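Local coordinates for diguanylate cyclase/phosphodiesterase-domain containing protein (Thermotoga maritima MSB8, PDB 6KHU) that has a GGDEF-type domain fold and may act in cyclic di-GMP signalling, though its signature motif is degenerate and cyclase activity is uncertain, at residues T31-T37 against D72-V78. Numbering follows the deposited sequence.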
ATOM      1  N   THR A  31       6.684   4.616   3.814  1.00 14.48           N
ATOM      2  CA  THR A  31       5.444   4.172   4.431  1.00 12.11           C
ATOM      3  C   THR A  31       4.807   3.072   3.599  1.00 13.34           C
ATOM      4  O   THR A  31       4.804   3.137   2.366  1.00 13.35           O
ATOM      5  CB  THR A  31       4.489   5.361   4.616  1.00 13.42           C
ATOM      6  OG1 THR A  31       5.102   6.307   5.506  1.00 12.32           O
ATOM      7  CG2 THR A  31       3.168   4.910   5.222  1.00 13.42           C
ATOM      8  N   ILE A  32       4.290   2.054   4.286  1.00 12.11           N
ATOM      9  CA  ILE A  32       3.580   0.933   3.681  1.00 11.42           C
ATOM     10  C   ILE A  32       2.093   1.101   3.964  1.00 13.48           C
ATOM     11  O   ILE A  32       1.698   1.335   5.112  1.00 12.36           O
ATOM     12  CB  ILE A  32       4.073  -0.416   4.238  1.00 14.52           C
ATOM     13  CG1 ILE A  32       5.583  -0.575   4.026  1.00 13.34           C
ATOM     14  CG2 ILE A  32       3.316  -1.568   3.593  1.00 12.45           C
ATOM     15  CD1 ILE A  32       6.178  -1.766   4.754  1.00 13.32           C
ATOM     16  N   PHE A  33       1.268   0.967   2.930  1.00 12.39           N
ATOM     17  CA  PHE A  33      -0.180   1.000   3.074  1.00 12.57           C
ATOM     18  C   PHE A  33      -0.740  -0.349   2.652  1.00 13.03           C
ATOM     19  O   PHE A  33      -0.300  -0.919   1.645  1.00 14.09           O
ATOM     20  CB  PHE A  33      -0.839   2.119   2.211  1.00 11.94           C
ATOM     21  CG  PHE A  33      -0.385   3.522   2.540  1.00 13.90           C
ATOM     22  CD1 PHE A  33       0.821   4.005   2.064  1.00 13.87           C
ATOM     23  CD2 PHE A  33      -1.191   4.370   3.280  1.00 15.55           C
ATOM     24  CE1 PHE A  33       1.234   5.287   2.341  1.00 16.36           C
ATOM     25  CE2 PHE A  33      -0.775   5.660   3.569  1.00 18.43           C
ATOM     26  CZ  PHE A  33       0.446   6.115   3.102  1.00 17.16           C
ATOM     27  N   PHE A  34      -1.714  -0.855   3.419  1.00 11.46           N
ATOM     28  CA  PHE A  34      -2.518  -2.017   3.040  1.00 12.97           C
ATOM     29  C   PHE A  34      -3.971  -1.597   2.846  1.00 13.51           C
ATOM     30  O   PHE A  34      -4.525  -0.866   3.676  1.00 13.92           O
ATOM     31  CB  PHE A  34      -2.478  -3.109   4.124  1.00 13.74           C
ATOM     32  CG  PHE A  34      -1.352  -4.092   3.983  1.00 13.63           C
ATOM     33  CD1 PHE A  34      -0.095  -3.683   3.560  1.00 12.98           C
ATOM     34  CD2 PHE A  34      -1.555  -5.439   4.303  1.00 16.58           C
ATOM     35  CE1 PHE A  34       0.955  -4.601   3.445  1.00 10.52           C
ATOM     36  CE2 PHE A  34      -0.521  -6.362   4.199  1.00 18.58           C
ATOM     37  CZ  PHE A  34       0.742  -5.945   3.768  1.00 14.73           C
ATOM     38  N   VAL A  35      -4.599  -2.081   1.770  1.00 13.79           N
ATOM     39  CA  VAL A  35      -6.030  -1.887   1.536  1.00 14.24           C
ATOM     40  C   VAL A  35      -6.656  -3.250   1.247  1.00 15.53           C
ATOM     41  O   VAL A  35      -6.277  -3.919   0.281  1.00 15.82           O
ATOM     42  CB  VAL A  35      -6.306  -0.909   0.379  1.00 16.05           C
ATOM     43  CG1 VAL A  35      -7.811  -0.794   0.124  1.00 17.87           C
ATOM     44  CG2 VAL A  35      -5.717   0.464   0.683  1.00 17.87           C
ATOM     45  N   LYS A  36      -7.597  -3.670   2.087  1.00 16.37           N
ATOM     46  CA  LYS A  36      -8.337  -4.905   1.866  1.00 18.62           C
ATOM     47  C   LYS A  36      -9.765  -4.567   1.460  1.00 19.19           C
ATOM     48  O   LYS A  36     -10.445  -3.809   2.158  1.00 21.75           O
ATOM     49  CB  LYS A  36      -8.343  -5.789   3.118  1.00 18.13           C
ATOM     50  CG  LYS A  36      -9.180  -7.059   2.942  1.00 19.24           C
ATOM     51  CD  LYS A  36      -8.896  -8.097   4.022  1.00 22.01           C
ATOM     52  CE  LYS A  36      -9.867  -9.265   3.892  1.00 26.77           C
ATOM     53  NZ  LYS A  36      -9.639 -10.332   4.905  1.00 31.43           N
ATOM     54  N   THR A  37     -10.207  -5.115   0.329  1.00 18.43           N
ATOM     55  CA  THR A  37     -11.578  -4.937  -0.129  1.00 23.75           C
ATOM     56  C   THR A  37     -12.461  -6.008   0.480  1.00 27.24           C
ATOM     57  O   THR A  37     -12.091  -7.190   0.523  1.00 26.82           O
ATOM     58  CB  THR A  37     -11.684  -5.013  -1.651  1.00 25.81           C
ATOM     59  OG1 THR A  37     -11.146  -6.261  -2.111  1.00 29.87           O
ATOM     60  CG2 THR A  37     -10.926  -3.885  -2.283  1.00 27.51           C
ATOM     61  N   ASP A  72      -7.757 -10.302  -2.250  1.00 19.80           N
ATOM     62  CA  ASP A  72      -8.570  -9.120  -1.985  1.00 20.29           C
ATOM     63  C   ASP A  72      -7.800  -7.962  -1.340  1.00 20.59           C
ATOM     64  O   ASP A  72      -8.423  -6.966  -0.948  1.00 17.38           O
ATOM     65  CB  ASP A  72      -9.783  -9.495  -1.115  1.00 23.77           C
ATOM     66  CG  ASP A  72      -9.399 -10.048   0.255  1.00 27.69           C
ATOM     67  OD1 ASP A  72      -8.207  -9.998   0.644  1.00 24.53           O
ATOM     68  OD2 ASP A  72     -10.317 -10.534   0.958  1.00 26.31           O
ATOM     69  N   THR A  73      -6.477  -8.054  -1.207  1.00 14.76           N
ATOM     70  CA  THR A  73      -5.714  -7.021  -0.524  1.00 18.82           C
ATOM     71  C   THR A  73      -4.652  -6.471  -1.464  1.00 17.69           C
ATOM     72  O   THR A  73      -3.981  -7.231  -2.164  1.00 14.81           O
ATOM     73  CB  THR A  73      -5.054  -7.560   0.762  1.00 18.94           C
ATOM     74  OG1 THR A  73      -6.064  -8.049   1.657  1.00 20.35           O
ATOM     75  CG2 THR A  73      -4.265  -6.465   1.467  1.00 18.73           C
ATOM     76  N   PHE A  74      -4.520  -5.150  -1.497  1.00 15.18           N
ATOM     77  CA  PHE A  74      -3.392  -4.504  -2.148  1.00 16.96           C
ATOM     78  C   PHE A  74      -2.419  -3.984  -1.101  1.00 15.11           C
ATOM     79  O   PHE A  74      -2.807  -3.652   0.026  1.00 15.14           O
ATOM     80  CB  PHE A  74      -3.830  -3.327  -3.017  1.00 13.20           C
ATOM     81  CG  PHE A  74      -4.481  -3.720  -4.302  1.00 18.45           C
ATOM     82  CD1 PHE A  74      -3.716  -4.065  -5.404  1.00 18.05           C
ATOM     83  CD2 PHE A  74      -5.867  -3.708  -4.421  1.00 19.28           C
ATOM     84  CE1 PHE A  74      -4.326  -4.409  -6.614  1.00 20.98           C
ATOM     85  CE2 PHE A  74      -6.488  -4.050  -5.625  1.00 23.90           C
ATOM     86  CZ  PHE A  74      -5.713  -4.402  -6.720  1.00 20.34           C
ATOM     87  N   ALA A  75      -1.155  -3.884  -1.496  1.00 15.16           N
ATOM     88  CA  ALA A  75      -0.162  -3.183  -0.705  1.00 12.47           C
ATOM     89  C   ALA A  75       0.500  -2.111  -1.560  1.00 13.82           C
ATOM     90  O   ALA A  75       0.501  -2.175  -2.795  1.00 15.14           O
ATOM     91  CB  ALA A  75       0.881  -4.149  -0.127  1.00 13.97           C
ATOM     92  N   LEU A  76       1.045  -1.109  -0.877  1.00 10.85           N
ATOM     93  CA  LEU A  76       1.711   0.020  -1.499  1.00 12.55           C
ATOM     94  C   LEU A  76       2.819   0.475  -0.567  1.00 13.22           C
ATOM     95  O   LEU A  76       2.621   0.533   0.654  1.00 10.08           O
ATOM     96  CB  LEU A  76       0.737   1.180  -1.750  1.00 11.27           C
ATOM     97  CG  LEU A  76       1.298   2.583  -1.991  1.00 13.08           C
ATOM     98  CD1 LEU A  76       1.802   2.729  -3.442  1.00 12.67           C
ATOM     99  CD2 LEU A  76       0.230   3.649  -1.685  1.00 11.66           C
ATOM    100  N   PHE A  77       3.979   0.797  -1.130  1.00  8.99           N
ATOM    101  CA  PHE A  77       4.939   1.568  -0.355  1.00 11.93           C
ATOM    102  C   PHE A  77       5.376   2.793  -1.139  1.00 11.74           C
ATOM    103  O   PHE A  77       5.488   2.748  -2.366  1.00 13.97           O
ATOM    104  CB  PHE A  77       6.148   0.716   0.114  1.00 10.76           C
ATOM    105  CG  PHE A  77       7.051   0.197  -0.986  1.00  9.16           C
ATOM    106  CD1 PHE A  77       8.063   0.990  -1.514  1.00  8.64           C
ATOM    107  CD2 PHE A  77       6.935  -1.120  -1.425  1.00 11.39           C
ATOM    108  CE1 PHE A  77       8.912   0.502  -2.485  1.00 10.71           C
ATOM    109  CE2 PHE A  77       7.790  -1.625  -2.405  1.00 10.59           C
ATOM    110  CZ  PHE A  77       8.779  -0.812  -2.935  1.00  8.28           C
ATOM    111  N   VAL A  78       5.591   3.891  -0.411  1.00 13.19           N
ATOM    112  CA  VAL A  78       5.914   5.199  -0.965  1.00 16.41           C
ATOM    113  C   VAL A  78       7.153   5.721  -0.234  1.00 16.61           C
ATOM    114  O   VAL A  78       7.130   5.910   0.989  1.00 16.06           O
ATOM    115  CB  VAL A  78       4.734   6.187  -0.840  1.00 15.45           C
ATOM    116  CG1 VAL A  78       3.575   5.758  -1.737  1.00 14.84           C
ATOM    117  CG2 VAL A  78       4.227   6.257   0.591  1.00 21.11           C
TER
HETATM  118  O   HOH W   1     -12.677  -9.751   0.793  1.00 36.07           O
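Thr37 grips Asp72 O twice. Thr37 N donates nearly straight to Asp72 O at 2.9 Å, and Thr37 OG1 reaches the same Asp72 O at 3.0 Å. Its chi1 of 56° turns OG1 back to this acceptor. A water donates to both Thr37 O and Asp72 OD2. Val35, Phe33 and Thr31 exchange paired backbone bonds with Phe74, Leu76 and Val78, respectively. The backbones of Ile32, Phe34 and Lys36 bond to strand 105-112, those of Ala75 and Phe77 to strand 65-68. Strands 30-37 and 73-79 are inner neighbours in the GGDEF-type sheet; the turn with Ser70 and Asp72 occupies the family's signature site, here degenerate. Helices 41-57 and 86-100 cover the Val35 side, 9-26 and 119-130 the Ile32 side. Thr31 OG1 bonds to Val81 O and Ser111 OG. Val78 CG2 meets the Phe33 ring edge, 3.6 Å from CE1. Lys36 runs extended across Thr73 OG1, which bonds weakly to Ser70 OG; Ser70 OG also bonds Asp72 N. Lys36 NZ is 4.0 Å from Asp72 OD2, too far for a salt bridge. With an alanine in place of Lys36, Thr73 OG1 would probably lose aliphatic cover and the Asp72 carboxylate a nearby positive charge.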